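Local coordinates for ganglioside-induced differentiation-associated protein 2 (PDB 4UML) that is of unconfirmed biochemical function but carries a macro domain, the part captured here, of a fold that in relatives binds ADP-ribose and its derivatives, at residues A[11-14]-A[15-18]; A[150-153]-A[154-157]; A[183-186]-A[187-191]. All blocks are in the same frame, centred on the assembly; numbering follows the deposited sequence. Where two conformers were deposited one is given.

Contact 1: residues A[11-14]-A[15-18]; sequences FVDV and DTLP
The carbonyl oxygen of Asp13 is held twice by Thr16. The hydroxyl donates to it in the carbonyl plane, with Thr16 OG1 2.8 Å from Asp13 O. The amide comes from above that plane, Thr16 N to Asp13 O being 3.1 Å. What brings the hydroxyl back to this carbonyl is its place between backbone N and carbonyl carbon (chi1 62°). The Asp13 side chain closes an Asx turn: its carboxylate is met from above its plane by the next amide but one, Asp15 N to Asp13 OD1 3.1 Å, in a nearly straight bond (163°). One step on, Leu17 N reaches Val14 O at 3.2 Å, continuing the tight 3-10 turn. A water donates to both Val14 O and Leu17 O. The carboxylates of Asp13 and Asp15, their planes 47° apart, bring like charges close, with Asp13 OD1 4.0 Å from Asp15 OD2; a second water donates to Asp13 OD1 and, weakly, to Asp15 OD2. Asn68 serves this turn as well, giving its ND2 to Asp13 OD1 and accepting Val14 N at OD1. On the apolar side Val12 CG1 meets Leu17 CD2 at 4.1 Å, the side chains crossing at about a right angle, and both residues rest on Trp60 of strand 57-61. The two acids would probably repel each other, and the amide, water and Asn68 donors around Asp13 OD1 are likely to offset that repulsion.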
loop_
_atom_site.group_PDB
_atom_site.type_symbol
_atom_site.label_atom_id
_atom_site.label_comp_id
_atom_site.label_asym_id
_atom_site.label_seq_id
_atom_site.Cartn_x
_atom_site.Cartn_y
_atom_site.Cartn_z
ATOM N N PHE A 11 -10.740 2.031 15.843
ATOM C CA PHE A 11 -9.690 1.747 14.850
ATOM C C PHE A 11 -8.807 0.548 15.213
ATOM O O PHE A 11 -8.925 -0.040 16.305
ATOM C CB PHE A 11 -8.844 3.007 14.612
ATOM C CG PHE A 11 -8.090 3.491 15.828
ATOM C CD1 PHE A 11 -6.823 3.007 16.111
ATOM C CD2 PHE A 11 -8.641 4.455 16.663
ATOM C CE1 PHE A 11 -6.123 3.436 17.222
ATOM C CE2 PHE A 11 -7.950 4.903 17.775
ATOM C CZ PHE A 11 -6.691 4.390 18.062
ATOM N N VAL A 12 -7.939 0.172 14.283
ATOM C CA VAL A 12 -7.021 -0.934 14.460
ATOM C C VAL A 12 -5.617 -0.393 14.691
ATOM O O VAL A 12 -5.072 0.352 13.864
ATOM C CB VAL A 12 -7.055 -1.858 13.234
ATOM C CG1 VAL A 12 -5.904 -2.859 13.260
ATOM C CG2 VAL A 12 -8.405 -2.550 13.159
ATOM N N ASP A 13 -5.036 -0.743 15.838
ATOM C CA ASP A 13 -3.749 -0.221 16.214
ATOM C C ASP A 13 -2.661 -1.044 15.573
ATOM O O ASP A 13 -2.577 -2.245 15.810
ATOM C CB ASP A 13 -3.588 -0.242 17.738
ATOM C CG ASP A 13 -2.285 0.349 18.215
ATOM O OD1 ASP A 13 -1.449 0.908 17.439
ATOM O OD2 ASP A 13 -2.083 0.251 19.442
ATOM N N VAL A 14 -1.805 -0.391 14.796
ATOM C CA VAL A 14 -0.742 -1.088 14.082
ATOM C C VAL A 14 0.244 -1.792 15.055
ATOM O O VAL A 14 0.858 -2.803 14.701
ATOM C CB VAL A 14 -0.036 -0.174 13.060
ATOM C CG1 VAL A 14 0.635 1.030 13.734
ATOM C CG2 VAL A 14 0.988 -0.965 12.262
ATOM N N ASP A 15 0.347 -1.286 16.282
ATOM C CA ASP A 15 1.199 -1.909 17.318
ATOM C C ASP A 15 0.781 -3.286 17.750
ATOM O O ASP A 15 1.626 -4.055 18.164
ATOM C CB ASP A 15 1.236 -1.048 18.568
ATOM C CG ASP A 15 2.072 0.176 18.397
ATOM O OD1 ASP A 15 2.766 0.268 17.356
ATOM O OD2 ASP A 15 2.037 1.045 19.313
ATOM N N THR A 16 -0.512 -3.580 17.715
ATOM C CA THR A 16 -0.995 -4.901 18.074
ATOM C C THR A 16 -0.797 -5.959 16.973
ATOM O O THR A 16 -1.059 -7.137 17.208
ATOM C CB THR A 16 -2.493 -4.884 18.435
ATOM O OG1 THR A 16 -3.271 -4.472 17.295
ATOM C CG2 THR A 16 -2.746 -3.959 19.637
ATOM N N LEU A 17 -0.386 -5.551 15.768
ATOM C CA LEU A 17 -0.418 -6.474 14.633
ATOM C C LEU A 17 0.882 -7.247 14.589
ATOM O O LEU A 17 1.958 -6.651 14.598
ATOM C CB LEU A 17 -0.681 -5.724 13.294
ATOM C CG LEU A 17 -1.999 -4.948 13.229
ATOM C CD1 LEU A 17 -2.255 -4.344 11.836
ATOM C CD2 LEU A 17 -3.167 -5.835 13.652
ATOM N N PRO A 18 0.798 -8.587 14.523
ATOM C CA PRO A 18 2.049 -9.325 14.418
ATOM C C PRO A 18 2.804 -9.114 13.087
ATOM O O PRO A 18 2.221 -9.165 11.996
ATOM C CB PRO A 18 1.610 -10.778 14.623
ATOM C CG PRO A 18 0.195 -10.808 14.147
ATOM C CD PRO A 18 -0.379 -9.470 14.512
HETATM O O HOH W 1 0.506 2.930 17.686
HETATM O O HOH W 2 2.955 -4.295 13.909
#

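Contact 2: residues A[150-153]-A[154-157]; sequences YRNV and LQLA
Arg151 and Gln155, one helical turn apart, both send CG anti to the backbone N (chi1 178° and 179°) and run side by side in the same direction. Arg151 then bends at chi2, and its guanidinium swings toward Asn152, whose OD1 accepts a bond from Arg151 NH1 at 2.7 Å, in the guanidinium plane and moderately straight (152°). In the modelled conformer the Gln155 chain stays extended and brings the end of its amide near the guanidinium; its placement there is doubtful, and so is which way round the amide sits. Asn152 is also held at its nitrogen, ND2 donating to the Gly111 carbonyl, so both ends of its amide are engaged, which probably fixes its rotation. Beneath these polar groups run regular alpha-helical bonds, such as Gln155 N to Arg151 O at 2.8 Å and Ala157 N to Val153 O at 2.9 Å. On the inner side Leu154 folds against the backbone, with CG 3.3 Å from Tyr150 O. Helix 139-159 lies against the sheet here: Val153 rests on strands 125-129 and 164-167, Leu156 on 113-117 and 125-129, while Leu154 reaches Phe193 of the neighbouring helix 179-197.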
loop_
_atom_site.group_PDB
_atom_site.type_symbol
_atom_site.label_atom_id
_atom_site.label_comp_id
_atom_site.label_asym_id
_atom_site.label_seq_id
_atom_site.Cartn_x
_atom_site.Cartn_y
_atom_site.Cartn_z
ATOM N N TYR A 150 3.948 2.089 -6.227
ATOM C CA TYR A 150 4.550 1.668 -4.966
ATOM C C TYR A 150 5.781 2.551 -4.598
ATOM O O TYR A 150 5.926 2.971 -3.471
ATOM C CB TYR A 150 4.948 0.189 -5.020
ATOM C CG TYR A 150 3.784 -0.713 -4.816
ATOM C CD1 TYR A 150 3.372 -1.033 -3.530
ATOM C CD2 TYR A 150 2.999 -1.149 -5.894
ATOM C CE1 TYR A 150 2.245 -1.801 -3.317
ATOM C CE2 TYR A 150 1.883 -1.947 -5.695
ATOM C CZ TYR A 150 1.507 -2.257 -4.413
ATOM O OH TYR A 150 0.409 -2.998 -4.189
ATOM N N ARG A 151 6.607 2.844 -5.585
ATOM C CA ARG A 151 7.802 3.694 -5.422
ATOM C C ARG A 151 7.411 5.114 -4.961
ATOM O O ARG A 151 7.992 5.682 -4.039
ATOM C CB ARG A 151 8.485 3.747 -6.778
ATOM C CG ARG A 151 9.728 4.627 -6.859
ATOM C CD ARG A 151 9.427 6.009 -7.422
ATOM N NE ARG A 151 10.660 6.705 -7.815
ATOM C CZ ARG A 151 10.737 7.987 -8.187
ATOM N NH1 ARG A 151 9.658 8.759 -8.220
ATOM N NH2 ARG A 151 11.913 8.504 -8.536
ATOM N N ASN A 152 6.408 5.694 -5.607
ATOM C CA ASN A 152 5.990 7.033 -5.246
ATOM C C ASN A 152 5.278 7.160 -3.895
ATOM O O ASN A 152 5.376 8.206 -3.231
ATOM C CB ASN A 152 5.176 7.637 -6.374
ATOM C CG ASN A 152 6.051 8.040 -7.556
ATOM O OD1 ASN A 152 7.147 8.546 -7.353
ATOM N ND2 ASN A 152 5.590 7.787 -8.779
ATOM N N VAL A 153 4.540 6.119 -3.495
ATOM C CA VAL A 153 3.965 6.088 -2.154
ATOM C C VAL A 153 5.063 6.150 -1.120
ATOM O O VAL A 153 5.044 6.970 -0.172
ATOM C CB VAL A 153 3.137 4.789 -1.949
ATOM C CG1 VAL A 153 2.794 4.574 -0.480
ATOM C CG2 VAL A 153 1.841 4.912 -2.747
ATOM N N LEU A 154 6.023 5.260 -1.319
ATOM C CA LEU A 154 7.170 5.190 -0.434
ATOM C C LEU A 154 8.017 6.470 -0.443
ATOM O O LEU A 154 8.542 6.836 0.602
ATOM C CB LEU A 154 8.019 3.986 -0.794
ATOM C CG LEU A 154 7.332 2.654 -0.489
ATOM C CD1 LEU A 154 8.073 1.502 -1.170
ATOM C CD2 LEU A 154 7.164 2.409 0.995
ATOM N N GLN A 155 8.154 7.118 -1.595
ATOM C CA GLN A 155 8.843 8.419 -1.738
ATOM C C GLN A 155 8.175 9.465 -0.865
ATOM O O GLN A 155 8.843 10.247 -0.184
ATOM C CB GLN A 155 8.818 8.894 -3.216
ATOM C CG GLN A 155 9.484 10.251 -3.533
ATOM C CD GLN A 155 9.643 10.511 -5.042
ATOM O OE1 GLN A 155 9.350 9.653 -5.870
ATOM N NE2 GLN A 155 10.112 11.696 -5.394
ATOM N N LEU A 156 6.850 9.507 -0.939
ATOM C CA LEU A 156 6.079 10.436 -0.133
ATOM C C LEU A 156 6.271 10.153 1.337
ATOM O O LEU A 156 6.459 11.066 2.138
ATOM C CB LEU A 156 4.591 10.401 -0.480
ATOM C CG LEU A 156 4.124 11.378 -1.548
ATOM C CD1 LEU A 156 2.671 11.104 -1.898
ATOM C CD2 LEU A 156 4.309 12.827 -1.085
ATOM N N ALA A 157 6.208 8.888 1.704
ATOM C CA ALA A 157 6.347 8.538 3.096
ATOM C C ALA A 157 7.719 8.964 3.649
ATOM O O ALA A 157 7.827 9.430 4.795
ATOM C CB ALA A 157 6.157 7.059 3.295
#

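Contact 3: residues A[183-186]-A[187-191]; sequences THIA and LRTVR
The guanidinium of Arg188 has Ile185 under one face, with Ile185 CA 4.3 Å from the plane and offset toward the rim. The same isoleucine meets it with its longer branch, Ile185 CG1 lying 3.9 Å from Arg188 NH2, and the two side chains cross at a slant. Arg188 starts extended and then bends at chi3 (70°), which folds the charged end back along the helix over Ile185. The imidazole of His184, one residue before Ile185, is directed elsewhere: its ND1 is hydrogen-bonded to the hydroxyl of Tyr223 in helix 210-223.

Thr189 doubles the helical bond at Ile185. Its amide reaches Ile185 O at 3.0 Å, while the hydroxyl, placed anti to the carbonyl carbon (chi1 -53°), donates from the opposite face of the carbonyl plane, with Thr189 OG1 2.6 Å from Ile185 O. A valine in its place would probably leave the Ile185 carbonyl with the amide bond alone and put a methyl where the short contact now lies.

Thr183 and Leu187 lie alongside each other, the methyl CG2 of Thr183 touching Leu187 CD1 at 3.9 Å, and Leu187 CG packs 3.3 Å from Thr183 O. The Thr183 hydroxyl bonds to the Leu179 carbonyl, one turn back. Val190 turns its CG2 to Ala186 O and, with Leu187, covers Phe206 of strand 203-208. This is the helix of the crossover from strand 164-167 to strand 203-208. Buried hydroxyls are thus spent on helix carbonyls, which lets threonines sit among apolar neighbours without stranding a polar group.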
loop_
_atom_site.group_PDB
_atom_site.type_symbol
_atom_site.label_atom_id
_atom_site.label_comp_id
_atom_site.label_asym_id
_atom_site.label_seq_id
_atom_site.Cartn_x
_atom_site.Cartn_y
_atom_site.Cartn_z
ATOM N N THR A 183 1.508 -8.763 -7.245
ATOM C CA THR A 183 2.036 -8.998 -5.909
ATOM C C THR A 183 3.556 -9.126 -5.898
ATOM O O THR A 183 4.211 -8.639 -4.973
ATOM C CB THR A 183 1.374 -10.246 -5.265
ATOM O OG1 THR A 183 -0.056 -10.097 -5.275
ATOM C CG2 THR A 183 1.815 -10.393 -3.867
ATOM N N HIS A 184 4.146 -9.702 -6.939
ATOM C CA HIS A 184 5.611 -9.689 -7.031
ATOM C C HIS A 184 6.150 -8.287 -7.060
ATOM O O HIS A 184 7.134 -7.983 -6.411
ATOM C CB HIS A 184 6.108 -10.355 -8.298
ATOM C CG HIS A 184 6.101 -11.834 -8.252
ATOM N ND1 HIS A 184 7.092 -12.555 -7.626
ATOM C CD2 HIS A 184 5.237 -12.737 -8.764
ATOM C CE1 HIS A 184 6.844 -13.846 -7.764
ATOM N NE2 HIS A 184 5.715 -13.981 -8.439
ATOM N N ILE A 185 5.502 -7.424 -7.837
ATOM C CA ILE A 185 5.947 -6.032 -7.945
ATOM C C ILE A 185 5.830 -5.330 -6.602
ATOM O O ILE A 185 6.766 -4.674 -6.150
ATOM C CB ILE A 185 5.168 -5.287 -9.059
ATOM C CG1 ILE A 185 5.493 -5.953 -10.406
ATOM C CG2 ILE A 185 5.508 -3.814 -9.055
ATOM C CD1 ILE A 185 4.607 -5.550 -11.564
ATOM N N ALA A 186 4.687 -5.487 -5.944
ATOM C CA ALA A 186 4.461 -4.837 -4.663
ATOM C C ALA A 186 5.543 -5.259 -3.638
ATOM O O ALA A 186 6.201 -4.407 -3.026
ATOM C CB ALA A 186 3.074 -5.184 -4.137
ATOM N N LEU A 187 5.739 -6.554 -3.472
ATOM C CA LEU A 187 6.680 -7.034 -2.456
ATOM C C LEU A 187 8.127 -6.714 -2.798
ATOM O O LEU A 187 8.908 -6.327 -1.923
ATOM C CB LEU A 187 6.497 -8.534 -2.241
ATOM C CG LEU A 187 5.109 -8.948 -1.761
ATOM C CD1 LEU A 187 5.050 -10.445 -1.605
ATOM C CD2 LEU A 187 4.794 -8.252 -0.458
ATOM N N ARG A 188 8.498 -6.898 -4.059
ATOM C CA ARG A 188 9.875 -6.615 -4.483
ATOM C C ARG A 188 10.232 -5.148 -4.256
ATOM O O ARG A 188 11.296 -4.796 -3.710
ATOM C CB ARG A 188 10.030 -6.996 -5.958
ATOM C CG ARG A 188 11.438 -6.859 -6.511
ATOM C CD ARG A 188 11.469 -7.374 -7.948
ATOM N NE ARG A 188 10.728 -6.447 -8.803
ATOM C CZ ARG A 188 9.978 -6.780 -9.845
ATOM N NH1 ARG A 188 9.858 -8.041 -10.227
ATOM N NH2 ARG A 188 9.360 -5.825 -10.522
ATOM N N THR A 189 9.313 -4.265 -4.615
ATOM C CA THR A 189 9.552 -2.829 -4.473
ATOM C C THR A 189 9.694 -2.420 -3.016
ATOM O O THR A 189 10.581 -1.608 -2.628
ATOM C CB THR A 189 8.394 -2.035 -5.138
ATOM O OG1 THR A 189 8.232 -2.494 -6.486
ATOM C CG2 THR A 189 8.637 -0.562 -5.096
ATOM N N VAL A 190 8.830 -2.952 -2.165
ATOM C CA VAL A 190 8.922 -2.611 -0.756
ATOM C C VAL A 190 10.202 -3.217 -0.145
ATOM O O VAL A 190 10.839 -2.592 0.692
ATOM C CB VAL A 190 7.668 -3.081 0.034
ATOM C CG1 VAL A 190 7.870 -2.992 1.523
ATOM C CG2 VAL A 190 6.444 -2.269 -0.367
ATOM N N ARG A 191 10.523 -4.446 -0.527
ATOM C CA ARG A 191 11.768 -5.082 -0.031
ATOM C C ARG A 191 12.968 -4.176 -0.312
ATOM O O ARG A 191 13.684 -3.789 0.610
ATOM C CB ARG A 191 11.950 -6.481 -0.614
ATOM C CG ARG A 191 13.341 -7.071 -0.408
ATOM C CD ARG A 191 13.613 -7.307 1.063
ATOM N NE ARG A 191 15.030 -7.567 1.377
ATOM C CZ ARG A 191 15.502 -8.607 2.078
ATOM N NH1 ARG A 191 14.722 -9.595 2.526
ATOM N NH2 ARG A 191 16.804 -8.667 2.314
#

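Overall arrangement
Contacts 2 and 3 belong to two packed helices and touch directly, their centres about 13 Å apart. Tyr150 is the main link: its CZ lies 3.3 Å from Ala186 CB, and its CB lies 3.8 Å from Thr189 CG2. Leu154 CD1 adds a looser touch to Val190 CG2 at 4.2 Å. Contact 1 stands apart, its centre about 22 Å from each of the others and its nearest atoms about 13 Å away; it lies in the N-terminal loop near outermost strand 57-61. Both helices pack on strands of the central mixed sheet of the macro domain. None of the three includes a bound ligand.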